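Local structure of enoyl-CoA hydratase/isomerase (Mycobacterium avium, 3P5M) at residues G14-I19 with D189-V194; S50-L55 with G197-F202; R61-G66 with S109-C114; A80-V85 with P219-E224; S123-A128 with W171-H176. The protein probably catalyses the hydration or isomerisation of enoyl-CoA thioesters, as a six-chain member of the crotonase superfamily. All blocks are in the same frame, centred on the assembly; numbering follows the deposited sequence.

Contact 1: G14-I19 with D189-V194; sequences GAVLRI and DVLRSV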
# COMPACT_ATOMS: atom_id res chain seq x y z
N GLY B 14 -11.62 -36.44 9.13
CA GLY B 14 -11.22 -36.18 10.52
C GLY B 14 -12.30 -35.35 11.19
O GLY B 14 -13.48 -35.67 11.12
N ALA B 15 -11.89 -34.24 11.79
CA ALA B 15 -12.86 -33.36 12.43
C ALA B 15 -13.45 -32.31 11.49
O ALA B 15 -14.19 -31.42 11.92
CB ALA B 15 -12.24 -32.72 13.64
N VAL B 16 -13.16 -32.42 10.20
CA VAL B 16 -13.67 -31.47 9.21
C VAL B 16 -14.77 -32.07 8.36
O VAL B 16 -14.61 -33.19 7.84
CB VAL B 16 -12.53 -30.98 8.23
CG1 VAL B 16 -13.11 -30.08 7.13
CG2 VAL B 16 -11.38 -30.30 8.98
N LEU B 17 -15.88 -31.34 8.21
CA LEU B 17 -16.91 -31.71 7.25
C LEU B 17 -16.60 -30.96 5.95
O LEU B 17 -16.65 -29.73 5.94
CB LEU B 17 -18.34 -31.33 7.71
CG LEU B 17 -19.51 -31.73 6.80
CD1 LEU B 17 -19.62 -33.26 6.67
CD2 LEU B 17 -20.86 -31.15 7.28
N ARG B 18 -16.31 -31.70 4.88
CA ARG B 18 -16.08 -31.08 3.57
C ARG B 18 -17.34 -31.08 2.71
O ARG B 18 -17.85 -32.13 2.33
CB ARG B 18 -14.92 -31.72 2.81
CG ARG B 18 -13.64 -31.83 3.60
CD ARG B 18 -12.59 -32.65 2.85
NE ARG B 18 -11.25 -32.33 3.36
CZ ARG B 18 -10.40 -31.48 2.80
NH1 ARG B 18 -10.70 -30.85 1.67
NH2 ARG B 18 -9.22 -31.27 3.37
N ILE B 19 -17.81 -29.89 2.38
CA ILE B 19 -18.95 -29.73 1.52
C ILE B 19 -18.39 -29.12 0.24
O ILE B 19 -17.83 -28.02 0.27
CB ILE B 19 -20.00 -28.78 2.14
CG1 ILE B 19 -20.42 -29.28 3.55
CG2 ILE B 19 -21.16 -28.60 1.16
CD1 ILE B 19 -21.74 -28.72 4.10
N ASP B 189 -3.39 -25.72 6.11
CA ASP B 189 -2.88 -25.22 7.38
C ASP B 189 -3.99 -24.62 8.21
O ASP B 189 -4.13 -24.98 9.37
CB ASP B 189 -1.80 -24.18 7.18
CG ASP B 189 -0.47 -24.77 6.71
OD1 ASP B 189 -0.33 -26.00 6.58
OD2 ASP B 189 0.46 -23.98 6.44
N VAL B 190 -4.79 -23.73 7.61
CA VAL B 190 -5.89 -23.06 8.33
C VAL B 190 -6.97 -24.08 8.78
O VAL B 190 -7.44 -24.04 9.91
CB VAL B 190 -6.46 -21.91 7.44
CG1 VAL B 190 -7.84 -21.39 7.94
CG2 VAL B 190 -5.45 -20.76 7.35
N LEU B 191 -7.36 -24.99 7.90
CA LEU B 191 -8.35 -25.98 8.26
C LEU B 191 -7.84 -26.87 9.42
O LEU B 191 -8.54 -27.06 10.43
CB LEU B 191 -8.72 -26.83 7.05
CG LEU B 191 -9.99 -27.68 7.13
CD1 LEU B 191 -11.28 -26.81 7.28
CD2 LEU B 191 -10.04 -28.62 5.88
N ARG B 192 -6.61 -27.37 9.30
CA ARG B 192 -6.04 -28.13 10.41
C ARG B 192 -6.13 -27.36 11.73
O ARG B 192 -6.59 -27.90 12.74
CB ARG B 192 -4.58 -28.57 10.13
CG ARG B 192 -3.80 -29.06 11.41
CD ARG B 192 -2.23 -29.02 11.24
NE ARG B 192 -1.80 -27.77 10.57
CZ ARG B 192 -1.64 -26.59 11.17
NH1 ARG B 192 -1.83 -26.45 12.49
NH2 ARG B 192 -1.28 -25.53 10.45
N SER B 193 -5.65 -26.13 11.75
CA SER B 193 -5.56 -25.38 12.99
C SER B 193 -6.93 -25.03 13.64
O SER B 193 -7.14 -25.21 14.85
CB SER B 193 -4.74 -24.13 12.79
OG SER B 193 -5.04 -23.28 13.86
N VAL B 194 -7.85 -24.53 12.82
CA VAL B 194 -9.23 -24.25 13.22
C VAL B 194 -10.00 -25.51 13.74
O VAL B 194 -10.55 -25.49 14.83
CB VAL B 194 -9.95 -23.53 12.05
CG1 VAL B 194 -11.43 -23.38 12.29
CG2 VAL B 194 -9.34 -22.17 11.88
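Val-16 and Leu-191 reach toward each other tip to tip, joining a strand near the start of the chain to a helix about 170 residues further on. Followed outward, the valine makes its first approach at CB, which lies 4.2 Å from Leu-191 CD2. Beyond it both branches are engaged. CG1, set opposite the backbone N (chi1 175°), comes within 3.6 Å of Leu-191 CD2 and also touches CD1, whereas CG2 is pressed against the branch point itself, 3.5 Å from Leu-191 CG, closer than carbon atoms usually settle. Both leucine methyls thus lie near CG1 while CG2 abuts CG, and the packing is tight there. The arrangement belongs to the layered part of the crotonase fold: strand 16-21 lies between strands 8-13 and 53-58, and helix 183-195 packs on the sheet face that Val-16 presents. Leu-55 of the adjoining strand meets both residues on that same face, while Leu-17, turned away from the helix, packs on Ala-45 of helix 32-47. Farther along the strand, Arg-18 runs extended from CG to NE, and its guanidinium crosses the leucine at a slant, with Leu-191 CD2 over one of its faces, 3.7 Å from Arg-18 NH2. The charge itself is met elsewhere, through a salt bridge from NE to Asp-13.

Contact 2: S50-L55 with G197-F202; sequences SVRAVL and GPTLAF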
# COMPACT_ATOMS: atom_id res chain seq x y z
N SER B 50 -18.51 -35.28 15.72
CA SER B 50 -17.19 -35.49 15.09
C SER B 50 -16.73 -34.24 14.31
O SER B 50 -15.54 -34.06 14.07
CB SER B 50 -17.18 -36.75 14.20
OG SER B 50 -18.03 -36.60 13.06
N VAL B 51 -17.69 -33.40 13.93
CA VAL B 51 -17.44 -32.22 13.10
C VAL B 51 -17.09 -31.02 13.98
O VAL B 51 -17.91 -30.55 14.79
CB VAL B 51 -18.65 -31.90 12.20
CG1 VAL B 51 -18.41 -30.62 11.41
CG2 VAL B 51 -18.94 -33.06 11.26
N ARG B 52 -15.86 -30.56 13.83
CA ARG B 52 -15.40 -29.35 14.53
C ARG B 52 -15.21 -28.13 13.61
O ARG B 52 -14.92 -27.04 14.08
CB ARG B 52 -14.13 -29.66 15.30
CG ARG B 52 -14.44 -30.28 16.65
CD ARG B 52 -13.22 -30.85 17.23
NE ARG B 52 -12.43 -29.87 17.94
CZ ARG B 52 -11.19 -30.11 18.37
NH1 ARG B 52 -10.65 -31.31 18.15
NH2 ARG B 52 -10.50 -29.17 19.00
N ALA B 53 -15.29 -28.33 12.31
CA ALA B 53 -15.16 -27.23 11.34
C ALA B 53 -15.77 -27.70 10.04
O ALA B 53 -15.77 -28.88 9.75
CB ALA B 53 -13.71 -26.79 11.15
N VAL B 54 -16.30 -26.76 9.26
CA VAL B 54 -16.87 -27.07 7.97
C VAL B 54 -16.01 -26.38 6.90
O VAL B 54 -15.66 -25.22 7.06
CB VAL B 54 -18.33 -26.56 7.90
CG1 VAL B 54 -18.89 -26.71 6.51
CG2 VAL B 54 -19.22 -27.31 8.95
N LEU B 55 -15.66 -27.11 5.83
CA LEU B 55 -14.94 -26.54 4.70
C LEU B 55 -15.89 -26.50 3.54
O LEU B 55 -16.52 -27.52 3.21
CB LEU B 55 -13.72 -27.40 4.32
CG LEU B 55 -12.97 -27.05 3.02
CD1 LEU B 55 -12.37 -25.63 3.01
CD2 LEU B 55 -11.93 -28.07 2.67
N GLY B 197 -8.91 -26.37 17.05
CA GLY B 197 -9.17 -25.30 18.01
C GLY B 197 -10.30 -25.50 19.03
O GLY B 197 -11.01 -26.50 19.02
N PRO B 198 -10.43 -24.54 19.94
CA PRO B 198 -11.45 -24.57 20.98
C PRO B 198 -12.87 -24.33 20.44
O PRO B 198 -13.40 -23.23 20.55
CB PRO B 198 -11.00 -23.45 21.91
CG PRO B 198 -10.31 -22.49 20.98
CD PRO B 198 -9.52 -23.39 20.11
N THR B 199 -13.48 -25.37 19.90
CA THR B 199 -14.71 -25.26 19.13
C THR B 199 -15.86 -24.55 19.84
O THR B 199 -16.61 -23.80 19.20
CB THR B 199 -15.15 -26.64 18.63
OG1 THR B 199 -14.02 -27.27 18.03
CG2 THR B 199 -16.28 -26.50 17.59
N LEU B 200 -15.99 -24.76 21.15
CA LEU B 200 -17.05 -24.13 21.92
C LEU B 200 -16.80 -22.64 22.04
O LEU B 200 -17.75 -21.85 21.94
CB LEU B 200 -17.20 -24.76 23.31
CG LEU B 200 -17.57 -26.26 23.29
CD1 LEU B 200 -17.54 -26.90 24.69
CD2 LEU B 200 -18.94 -26.52 22.65
N ALA B 201 -15.54 -22.27 22.25
CA ALA B 201 -15.12 -20.87 22.24
C ALA B 201 -15.40 -20.18 20.92
O ALA B 201 -15.84 -19.03 20.92
CB ALA B 201 -13.64 -20.69 22.66
N PHE B 202 -15.11 -20.87 19.80
CA PHE B 202 -15.41 -20.41 18.46
C PHE B 202 -16.91 -20.18 18.28
O PHE B 202 -17.31 -19.18 17.70
CB PHE B 202 -14.89 -21.39 17.39
CG PHE B 202 -13.36 -21.44 17.26
CD1 PHE B 202 -12.56 -20.38 17.72
CD2 PHE B 202 -12.73 -22.53 16.64
CE1 PHE B 202 -11.15 -20.42 17.61
CE2 PHE B 202 -11.32 -22.57 16.50
CZ PHE B 202 -10.52 -21.49 16.98
O HOH W 1 -13.20 -25.92 15.84
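Arg-52 spends two of its N-H groups on the turn that opens helix 199-213. NH2 donates to the carbonyl oxygen of Gly-197 at 2.7 Å with an N-H...O angle of 155°, and NE donates to Thr-199 OG1 at 3.0 Å along a straighter path of 163°. Both acceptors sit at the edge of the guanidinium and near its plane, which fixes the rotation of the flat group; at the Gly-197 carbonyl, in contrast, the donor is tilted out of the carbonyl plane. A bend at chi3 (84°) turns the arginine head to face them. Thr-199 OG1 works in two directions, for besides accepting from NE it donates to a water 2.7 Å away, and this water in turn donates to Arg-52 O, also at 2.7 Å. One residue thus holds the threonine through its side chain and, with a water between, through its backbone. The segment being held is a helix start: Pro-198 occupies the N-cap position and is the centre of an inverse gamma turn, and its carbonyl receives the N-H of Phe-202. On the other side of the contact, Arg-52 leads into strand 53-58 of the main sheet. Packing around the polar core is slight. Arg-52 CG rests 3.3 Å from Thr-199 OG1, and the threonine methyl CG2 lies 3.8 Å from Arg-52 O. At the subunit boundary, Arg-52 NH2 makes a further, weak hydrogen bond to the carbonyl of Phe-252 of a neighbouring subunit, whose Arg-253 packs on the same side chain.

Contact 3: R61-G66 with S109-C114; sequences RAFCSG and SLALAC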
# COMPACT_ATOMS: atom_id res chain seq x y z
N ARG B 61 -13.62 -25.40 -12.27
CA ARG B 61 -12.90 -24.14 -12.49
C ARG B 61 -13.30 -22.96 -11.57
O ARG B 61 -12.54 -22.02 -11.39
CB ARG B 61 -13.09 -23.71 -13.94
N ALA B 62 -14.50 -23.03 -10.99
CA ALA B 62 -15.05 -21.91 -10.24
C ALA B 62 -15.56 -22.35 -8.87
O ALA B 62 -16.07 -23.45 -8.73
CB ALA B 62 -16.19 -21.24 -11.06
N PHE B 63 -15.42 -21.48 -7.87
CA PHE B 63 -16.05 -21.70 -6.57
C PHE B 63 -17.58 -21.81 -6.77
O PHE B 63 -18.18 -22.85 -6.45
CB PHE B 63 -15.67 -20.56 -5.58
CG PHE B 63 -16.34 -20.68 -4.22
CD1 PHE B 63 -15.91 -21.61 -3.28
CD2 PHE B 63 -17.41 -19.84 -3.88
CE1 PHE B 63 -16.55 -21.73 -2.03
CE2 PHE B 63 -18.06 -19.96 -2.63
CZ PHE B 63 -17.62 -20.87 -1.71
N CYS B 64 -18.19 -20.75 -7.30
CA CYS B 64 -19.63 -20.70 -7.52
C CYS B 64 -19.95 -19.50 -8.38
O CYS B 64 -19.64 -18.35 -8.02
CB CYS B 64 -20.36 -20.62 -6.16
SG CYS B 64 -22.19 -20.60 -6.18
N SER B 65 -20.56 -19.76 -9.53
CA SER B 65 -20.97 -18.69 -10.43
C SER B 65 -22.36 -18.09 -10.06
O SER B 65 -22.87 -17.21 -10.75
CB SER B 65 -20.90 -19.19 -11.88
OG SER B 65 -21.69 -20.36 -12.02
N GLY B 66 -22.95 -18.54 -8.95
CA GLY B 66 -24.23 -17.99 -8.48
C GLY B 66 -25.50 -18.61 -9.04
O GLY B 66 -25.49 -19.72 -9.54
N SER B 109 -21.96 -14.00 -2.06
CA SER B 109 -22.71 -14.02 -0.81
C SER B 109 -22.32 -15.25 0.04
O SER B 109 -22.08 -15.12 1.25
CB SER B 109 -24.20 -14.07 -1.12
OG SER B 109 -24.57 -13.04 -2.04
N LEU B 110 -22.24 -16.42 -0.61
CA LEU B 110 -21.93 -17.71 0.05
C LEU B 110 -20.56 -17.70 0.76
O LEU B 110 -20.44 -18.08 1.95
CB LEU B 110 -21.94 -18.81 -1.02
CG LEU B 110 -21.74 -20.28 -0.66
CD1 LEU B 110 -22.79 -20.73 0.31
CD2 LEU B 110 -21.92 -21.05 -1.97
N ALA B 111 -19.53 -17.34 0.01
CA ALA B 111 -18.16 -17.28 0.53
C ALA B 111 -18.15 -16.31 1.70
O ALA B 111 -17.64 -16.62 2.78
CB ALA B 111 -17.21 -16.81 -0.56
N LEU B 112 -18.77 -15.15 1.52
CA LEU B 112 -18.69 -14.08 2.55
C LEU B 112 -19.54 -14.33 3.80
O LEU B 112 -19.30 -13.74 4.86
CB LEU B 112 -18.98 -12.71 1.93
CG LEU B 112 -18.09 -12.33 0.75
CD1 LEU B 112 -18.31 -10.88 0.36
CD2 LEU B 112 -16.60 -12.55 1.06
N ALA B 113 -20.50 -15.23 3.72
CA ALA B 113 -21.21 -15.66 4.92
C ALA B 113 -20.30 -16.49 5.87
O ALA B 113 -20.54 -16.55 7.08
CB ALA B 113 -22.45 -16.46 4.54
N CYS B 114 -19.24 -17.08 5.32
CA CYS B 114 -18.36 -17.94 6.12
C CYS B 114 -17.53 -17.15 7.12
O CYS B 114 -17.30 -15.95 6.95
CB CYS B 114 -17.46 -18.79 5.21
SG CYS B 114 -18.42 -19.82 4.09
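Phe-63 touches helix 106-113 with one corner of its ring. The atom CE2 lies 3.9 Å from Ala-111 CB and 4.1 Å from Leu-110 CD2, so a single ring carbon is received by two successive helix residues. Both methyl groups approach the ring obliquely. The conformation explains the reach: with CG opposite the backbone N (chi1 177°), the ring is carried toward the helix, where CE2 makes the contact. Leu-110 adopts the same kind of first rotamer (chi1 -176°) from its side of the contact, and its CD2 branch serves two neighbours, the Phe-63 ring and Cys-64 SG, the latter at 4.2 Å. The cysteine sulfur has a second task. It accepts a long N-H...S hydrogen bond, 3.5 Å from Gly-66 N to Cys-64 SG, that ties Gly-66 to the side chain two residues earlier. No hydrogen bond crosses between the two segments, and the union is entirely apolar. Val-99 of strand 95-99 packs on both Phe-63 and Ala-111, while Leu-21 lies against both Cys-64 and Leu-110, closing the cluster in the interior. By analogy with other crotonases, the end of this loop and the start of helix 106-113 probably supply the two backbone N-H groups of the oxyanion hole, so the contact packs together the two elements that flank it.

Contact 4: A80-V85 with P219-E224; sequences AANRVV and PVQAIE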
# COMPACT_ATOMS: atom_id res chain seq x y z
N ALA B 80 -34.30 -20.13 -0.46
CA ALA B 80 -33.30 -21.17 -0.17
C ALA B 80 -31.88 -20.56 0.02
O ALA B 80 -31.15 -20.90 1.00
CB ALA B 80 -33.33 -22.28 -1.26
N ALA B 81 -31.52 -19.65 -0.90
CA ALA B 81 -30.23 -18.91 -0.84
C ALA B 81 -30.10 -18.12 0.45
O ALA B 81 -29.05 -18.13 1.09
CB ALA B 81 -30.13 -17.99 -2.01
N ASN B 82 -31.18 -17.45 0.84
CA ASN B 82 -31.23 -16.78 2.13
C ASN B 82 -30.98 -17.71 3.30
O ASN B 82 -30.20 -17.39 4.22
CB ASN B 82 -32.54 -15.98 2.29
CG ASN B 82 -32.55 -14.70 1.44
OD1 ASN B 82 -31.49 -14.21 1.04
ND2 ASN B 82 -33.74 -14.14 1.20
N ARG B 83 -31.61 -18.89 3.27
CA ARG B 83 -31.47 -19.83 4.39
C ARG B 83 -30.08 -20.45 4.44
O ARG B 83 -29.61 -20.77 5.52
CB ARG B 83 -32.58 -20.90 4.37
CG ARG B 83 -33.92 -20.41 5.03
CD ARG B 83 -35.17 -20.86 4.25
NE ARG B 83 -34.87 -22.08 3.49
CZ ARG B 83 -35.67 -22.65 2.59
NH1 ARG B 83 -36.87 -22.11 2.36
NH2 ARG B 83 -35.27 -23.74 1.94
N VAL B 84 -29.40 -20.61 3.29
CA VAL B 84 -28.02 -21.12 3.29
C VAL B 84 -27.14 -20.16 4.07
O VAL B 84 -26.40 -20.55 4.97
CB VAL B 84 -27.47 -21.33 1.85
CG1 VAL B 84 -25.96 -21.57 1.86
CG2 VAL B 84 -28.19 -22.51 1.15
N VAL B 85 -27.27 -18.88 3.76
CA VAL B 85 -26.45 -17.85 4.40
C VAL B 85 -26.73 -17.79 5.91
O VAL B 85 -25.81 -17.71 6.72
CB VAL B 85 -26.63 -16.47 3.73
CG1 VAL B 85 -26.00 -15.35 4.60
CG2 VAL B 85 -26.07 -16.50 2.28
N PRO B 219 -34.10 -8.47 7.73
CA PRO B 219 -34.86 -7.47 6.96
C PRO B 219 -34.26 -7.20 5.56
O PRO B 219 -35.00 -6.97 4.59
CB PRO B 219 -34.76 -6.18 7.80
CG PRO B 219 -34.08 -6.52 9.05
CD PRO B 219 -33.72 -7.99 9.06
N VAL B 220 -32.93 -7.22 5.45
CA VAL B 220 -32.30 -6.96 4.16
C VAL B 220 -32.57 -8.11 3.18
O VAL B 220 -32.83 -7.86 2.01
CB VAL B 220 -30.77 -6.68 4.28
CG1 VAL B 220 -30.11 -6.69 2.89
CG2 VAL B 220 -30.53 -5.35 4.95
N GLN B 221 -32.52 -9.35 3.66
CA GLN B 221 -32.83 -10.52 2.82
C GLN B 221 -34.27 -10.45 2.29
O GLN B 221 -34.51 -10.73 1.13
CB GLN B 221 -32.57 -11.84 3.58
CG GLN B 221 -31.06 -12.28 3.65
CD GLN B 221 -30.87 -13.55 4.47
OE1 GLN B 221 -31.72 -13.86 5.32
NE2 GLN B 221 -29.78 -14.30 4.24
N ALA B 222 -35.22 -10.04 3.13
CA ALA B 222 -36.60 -9.83 2.72
C ALA B 222 -36.78 -8.73 1.65
O ALA B 222 -37.61 -8.83 0.76
CB ALA B 222 -37.46 -9.53 3.91
N ILE B 223 -36.00 -7.66 1.77
CA ILE B 223 -36.00 -6.63 0.75
C ILE B 223 -35.43 -7.15 -0.56
O ILE B 223 -36.00 -6.86 -1.60
CB ILE B 223 -35.30 -5.38 1.22
CG1 ILE B 223 -36.17 -4.72 2.32
CG2 ILE B 223 -35.04 -4.43 0.04
CD1 ILE B 223 -35.41 -3.74 3.23
N GLU B 224 -34.33 -7.91 -0.51
CA GLU B 224 -33.71 -8.46 -1.72
C GLU B 224 -34.65 -9.44 -2.42
O GLU B 224 -34.71 -9.45 -3.63
CB GLU B 224 -32.37 -9.17 -1.42
CG GLU B 224 -31.21 -8.23 -0.96
CD GLU B 224 -29.91 -8.99 -0.63
OE1 GLU B 224 -29.94 -10.24 -0.56
OE2 GLU B 224 -28.87 -8.32 -0.41
O HOH W 2 -31.82 -12.41 -0.89
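Asn-82 and Gln-221 share nearly the same first torsion (chi1 -74° and -79°), each CG lying opposite its own carbonyl carbon, and this sends the two amide side chains past one another in opposite directions. They overlap as a stack, their planes 26° apart, with Asn-82 OD1 3.3 Å from Gln-221 CG. Because the glutamine continues in extended form beyond CG, its NE2 arrives at the opposing backbone and donates weakly to Asn-82 O at 3.1 Å. In the other direction Asn-82 ND2 donates to Gln-221 O, a long, weak bond of 3.5 Å. The pair joins helix 74-90 of the crotonase core to helix 217-231 of the C-terminal helical region. A firmer partner for Gln-221 NE2 is the carbonyl of Gly-138, so the glutamine spans three parts of the chain. Val-85, one turn on from Asn-82, crosses the glutamine side chain, its CB 3.9 Å from Gln-221 NE2. A water joins the two helices as well, donating to Asn-82 OD1 at 2.7 Å and to Glu-224 OE1 at 2.9 Å. Glu-224 is also hydrogen-bonded to Gly-139 N and Ser-141 OG, and packs on Ala-208 of a neighbouring subunit.

Contact 5: S123-A128 with W171-H176; sequences SYFQLA and WGMISH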
# COMPACT_ATOMS: atom_id res chain seq x y z
N SER B 123 -8.40 -15.99 -7.78
CA SER B 123 -9.85 -15.97 -7.43
C SER B 123 -10.39 -14.54 -7.47
O SER B 123 -9.60 -13.60 -7.52
CB SER B 123 -10.17 -16.71 -6.13
OG SER B 123 -9.68 -16.04 -4.98
N TYR B 124 -11.71 -14.39 -7.61
CA TYR B 124 -12.35 -13.06 -7.57
C TYR B 124 -13.80 -13.11 -7.11
O TYR B 124 -14.46 -14.17 -7.13
CB TYR B 124 -12.27 -12.37 -8.95
CG TYR B 124 -13.00 -13.08 -10.05
CD1 TYR B 124 -14.32 -12.73 -10.36
CD2 TYR B 124 -12.39 -14.09 -10.79
CE1 TYR B 124 -15.00 -13.35 -11.40
CE2 TYR B 124 -13.07 -14.73 -11.85
CZ TYR B 124 -14.36 -14.34 -12.14
OH TYR B 124 -15.02 -14.94 -13.15
N PHE B 125 -14.29 -11.93 -6.74
CA PHE B 125 -15.59 -11.75 -6.07
C PHE B 125 -16.31 -10.69 -6.88
O PHE B 125 -15.74 -9.64 -7.22
CB PHE B 125 -15.35 -11.31 -4.63
CG PHE B 125 -14.54 -12.31 -3.83
CD1 PHE B 125 -15.17 -13.28 -3.04
CD2 PHE B 125 -13.17 -12.33 -3.93
CE1 PHE B 125 -14.43 -14.22 -2.34
CE2 PHE B 125 -12.41 -13.26 -3.25
CZ PHE B 125 -13.04 -14.21 -2.44
N GLN B 126 -17.55 -10.98 -7.25
CA GLN B 126 -18.21 -10.10 -8.19
C GLN B 126 -19.73 -10.20 -8.04
O GLN B 126 -20.28 -11.29 -8.01
CB GLN B 126 -17.83 -10.50 -9.61
CG GLN B 126 -18.42 -9.58 -10.70
CD GLN B 126 -18.28 -10.17 -12.13
OE1 GLN B 126 -18.14 -11.38 -12.29
NE2 GLN B 126 -18.33 -9.32 -13.15
N LEU B 127 -20.37 -9.04 -7.98
CA LEU B 127 -21.84 -8.96 -7.99
C LEU B 127 -22.27 -8.70 -9.44
O LEU B 127 -22.54 -7.56 -9.84
CB LEU B 127 -22.33 -7.87 -7.03
CG LEU B 127 -21.92 -7.98 -5.56
CD1 LEU B 127 -22.48 -6.82 -4.71
CD2 LEU B 127 -22.35 -9.33 -4.97
N ALA B 128 -22.26 -9.76 -10.24
CA ALA B 128 -22.58 -9.59 -11.66
C ALA B 128 -24.08 -9.46 -11.92
O ALA B 128 -24.48 -9.35 -13.07
CB ALA B 128 -21.99 -10.71 -12.51
N TRP B 171 -9.12 -4.70 1.24
CA TRP B 171 -10.37 -4.09 1.63
C TRP B 171 -10.91 -4.67 2.91
O TRP B 171 -11.81 -4.08 3.48
CB TRP B 171 -11.42 -4.33 0.53
CG TRP B 171 -11.24 -3.48 -0.70
CD1 TRP B 171 -10.17 -2.64 -1.01
CD2 TRP B 171 -12.13 -3.41 -1.80
NE1 TRP B 171 -10.40 -2.03 -2.22
CE2 TRP B 171 -11.59 -2.48 -2.73
CE3 TRP B 171 -13.37 -4.01 -2.08
CZ2 TRP B 171 -12.23 -2.17 -3.95
CZ3 TRP B 171 -14.00 -3.68 -3.28
CH2 TRP B 171 -13.43 -2.76 -4.20
N GLY B 172 -10.46 -5.87 3.31
CA GLY B 172 -11.03 -6.55 4.51
C GLY B 172 -12.29 -7.34 4.21
O GLY B 172 -13.08 -7.68 5.14
N MET B 173 -12.49 -7.67 2.91
CA MET B 173 -13.63 -8.49 2.50
C MET B 173 -13.49 -9.92 2.97
O MET B 173 -14.45 -10.56 3.33
CB MET B 173 -13.77 -8.52 0.96
CG MET B 173 -15.11 -9.07 0.44
SD MET B 173 -15.15 -9.46 -1.36
CE MET B 173 -15.08 -7.77 -1.96
N ILE B 174 -12.26 -10.41 2.94
CA ILE B 174 -11.95 -11.80 3.20
C ILE B 174 -10.84 -11.90 4.24
O ILE B 174 -9.99 -11.01 4.30
CB ILE B 174 -11.57 -12.56 1.86
CG1 ILE B 174 -10.46 -11.83 1.11
CG2 ILE B 174 -12.84 -12.70 0.98
CD1 ILE B 174 -9.82 -12.66 -0.04
N SER B 175 -10.84 -12.97 5.02
CA SER B 175 -9.86 -13.10 6.10
C SER B 175 -8.44 -13.49 5.63
O SER B 175 -7.48 -13.05 6.21
CB SER B 175 -10.36 -14.09 7.13
OG SER B 175 -10.46 -15.37 6.52
N HIS B 176 -8.35 -14.28 4.55
CA HIS B 176 -7.06 -14.86 4.09
C HIS B 176 -6.79 -14.74 2.63
O HIS B 176 -7.69 -14.98 1.77
CB HIS B 176 -6.97 -16.34 4.45
CG HIS B 176 -6.80 -16.59 5.92
ND1 HIS B 176 -7.85 -16.48 6.81
CD2 HIS B 176 -5.71 -16.91 6.66
CE1 HIS B 176 -7.41 -16.75 8.03
NE2 HIS B 176 -6.12 -17.00 7.97
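Phe-125 lies in the short strand 124-126 and faces the irregular segment 171-176, with 9.4 Å between its CA and that of Met-173, a spacing that side chains alone can bridge. Just before Met-173, Gly-172 ends helix 165-171 with positive phi in a Schellman motif, and the chain then passes on toward strand 176-177. From this descent Met-173 and Ile-174 both point at the phenylalanine. The methionine chain bends at chi3 and lays SD beside the root of the aromatic group, 3.8 Å from Phe-125 CB; seen from the ring centroid the sulfur is 4.4 Å away and 34° off the normal, an oblique Met-aromatic contact. Ile-174 meets the far end of the ring, its CG2 3.7 Å from Phe-125 CZ. Its chi1 of 53° places CG1 between backbone N and carbonyl carbon, the crowded position, from which CD1 extends to 4.2 Å from Phe-125 CE2. Ala-168 of helix 165-171 packs against all three residues. With no hydrogen bond between the segments, cohesion probably rests on dispersion, with a contribution from the polarisable sulfur; here the middle strand of the small three-stranded sheet meets segment 171-176 through apolar fit, without directed bonds.

Overall arrangement
The touching residues are largely buried throughout, yet the contacts lie at very different depths. Contact 3 is nearest the chain centre and, like contact 5, wholly apolar; the two touch where Leu-112 packs on Met-173 and Ile-174. Contact 4, farther out, touches contact 3 where Val-84 packs on Leu-110 and Val-85 on Ala-113, but relies on amides and water where its helices come together. The centres of contacts 1 and 2 lie about 19 and 20 Å from the centre of the chain, on neighbouring strands of one sheet and two consecutive helices. There the chemistry divides: contact 1, mainly aliphatic, touches no other subunit, whereas the arginine-centred contact 2, like contacts 3 to 5, does.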